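PDB 1E5E: methionine gamma-lyase, which belongs to the Cys/Met metabolism family of pyridoxal phosphate-dependent enzymes and assembles from four copies of its chain. Local coordinates for residues N45-A48 with Y54-T57. Sequence-based numbering, arbitrary orientation.
With PPJ (N-(hydroxy{3-hydroxy-2-methyl-5-[(phosphonooxy)methyl]pyridin-4-yl}methyl)norvaline), chain G.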
# COMPACT_ATOMS: atom_id res chain seq x y z
N ASN A 45 19.38 26.44 0.78
CA ASN A 45 18.88 26.86 2.07
C ASN A 45 18.31 25.70 2.89
O ASN A 45 18.50 25.73 4.11
CB ASN A 45 17.77 27.91 1.92
CG ASN A 45 18.28 29.28 1.52
OD1 ASN A 45 19.48 29.51 1.43
ND2 ASN A 45 17.30 30.13 1.26
N ARG A 46 17.56 24.78 2.29
CA ARG A 46 17.05 23.66 3.08
C ARG A 46 18.23 22.80 3.51
O ARG A 46 18.30 22.43 4.69
CB ARG A 46 16.01 22.85 2.31
CG ARG A 46 14.68 23.58 2.16
CD ARG A 46 13.69 22.75 1.35
NE ARG A 46 12.47 23.55 1.20
CZ ARG A 46 11.48 23.33 0.35
NH1 ARG A 46 10.42 24.12 0.29
NH2 ARG A 46 11.55 22.23 -0.41
N PHE A 47 19.18 22.49 2.61
CA PHE A 47 20.33 21.72 3.06
C PHE A 47 21.14 22.43 4.14
O PHE A 47 21.80 21.73 4.92
CB PHE A 47 21.31 21.37 1.94
CG PHE A 47 20.96 20.09 1.24
CD1 PHE A 47 21.37 18.87 1.73
CD2 PHE A 47 20.14 20.10 0.10
CE1 PHE A 47 21.07 17.67 1.09
CE2 PHE A 47 19.88 18.93 -0.58
CZ PHE A 47 20.30 17.72 -0.07
N ALA A 48 21.14 23.76 4.18
CA ALA A 48 21.90 24.44 5.22
C ALA A 48 21.09 24.69 6.48
O ALA A 48 21.53 25.45 7.35
CB ALA A 48 22.43 25.79 4.72
N TYR A 54 10.91 20.15 2.73
CA TYR A 54 11.46 18.82 2.57
C TYR A 54 12.46 18.72 1.43
O TYR A 54 12.62 19.58 0.54
CB TYR A 54 10.34 17.77 2.41
CG TYR A 54 9.52 17.69 3.69
CD1 TYR A 54 9.92 16.81 4.69
CD2 TYR A 54 8.43 18.50 3.93
CE1 TYR A 54 9.25 16.72 5.90
CE2 TYR A 54 7.71 18.40 5.13
CZ TYR A 54 8.14 17.51 6.09
OH TYR A 54 7.49 17.45 7.31
N ILE A 55 13.26 17.66 1.52
CA ILE A 55 14.37 17.41 0.60
C ILE A 55 14.41 16.00 0.07
O ILE A 55 14.56 15.75 -1.12
CB ILE A 55 15.73 17.54 1.38
CG1 ILE A 55 15.87 18.92 1.99
CG2 ILE A 55 16.88 17.25 0.41
CD1 ILE A 55 17.13 19.20 2.81
N TYR A 56 14.42 15.06 1.01
CA TYR A 56 14.67 13.65 0.67
C TYR A 56 14.18 12.80 1.84
O TYR A 56 14.44 13.17 3.00
CB TYR A 56 16.17 13.44 0.49
CG TYR A 56 16.61 12.07 -0.01
CD1 TYR A 56 16.33 11.67 -1.32
CD2 TYR A 56 17.32 11.21 0.82
CE1 TYR A 56 16.76 10.44 -1.80
CE2 TYR A 56 17.73 9.97 0.36
CZ TYR A 56 17.47 9.60 -0.96
OH TYR A 56 17.97 8.40 -1.43
N THR A 57 13.48 11.71 1.57
CA THR A 57 12.88 10.89 2.64
C THR A 57 13.78 10.29 3.69
O THR A 57 13.32 10.16 4.85
CB THR A 57 11.93 9.85 1.98
OG1 THR A 57 10.88 10.67 1.43
CG2 THR A 57 11.37 8.82 2.95
N1 PPJ G . 25.23 5.43 -2.40
C2 PPJ G . 25.13 6.30 -3.42
C6 PPJ G . 24.36 5.55 -1.35
C2A PPJ G . 26.06 6.28 -4.50
C3 PPJ G . 24.16 7.32 -3.35
O3 PPJ G . 24.20 8.10 -4.41
C4 PPJ G . 23.11 7.34 -2.39
C4A PPJ G . 21.92 8.13 -2.71
C5 PPJ G . 23.29 6.49 -1.31
N PPJ G . 22.33 9.47 -2.81
C5A PPJ G . 22.51 6.44 -0.09
OP4 PPJ G . 21.47 5.74 -0.44
P PPJ G . 20.13 6.23 0.33
OP1 PPJ G . 19.04 5.19 -0.15
OP2 PPJ G . 19.84 7.72 0.01
OP3 PPJ G . 20.37 6.07 1.90
CA PPJ G . 21.46 10.48 -3.12
CB PPJ G . 20.71 11.06 -2.01
C PPJ G . 21.84 11.40 -4.14
CG PPJ G . 21.40 11.81 -0.93
CD PPJ G . 21.18 13.24 -1.14
O PPJ G . 23.09 11.59 -4.44
OXT PPJ G . 21.05 12.37 -4.56
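Ile55 points into the end of helix 40-47 and meets Phe47 with both branches. Its CD1 methyl lies 4.2 Å from the Phe47 ring centroid and 9° off the ring normal, which defines a CH-pi contact over the face. The CG2 methyl instead touches the far end of the ring, 3.5 Å from Phe47 CZ. With Ile55 CG1 anti to the carbonyl carbon (chi1 -59°), the branch is aimed at the helix, and its extended continuation puts Ile55 CD1 beside Arg46 CB at 3.9 Å. Phe37 packs against Arg46, Phe47 and Ile55 alike.

Beyond its CB, Arg46 runs extended from CG to NE and reaches the backbone of Tyr54. Arg46 NH2 gives Tyr54 O a weak hydrogen bond of 3.0 Å, bent at the hydrogen to 135°. Tyr54 N sits 3.6 Å above the plane of the Arg46 guanidinium, toward its rim. NE bonds Ser52 O, so the one group ties together two carbonyls of the loop.

Tyr56 OH donates a very short hydrogen bond, 2.5 Å, to OP2 of PPJ. One face of the Tyr56 ring carries the ligand's CB. Arg58 and, from the second subunit, Gly86, Ser206, Thr208, Ser338 and Arg373 also bond PPJ. The helix-loop packing thus borders the PPJ site, built between two subunits, as in this pyridoxal phosphate-dependent family.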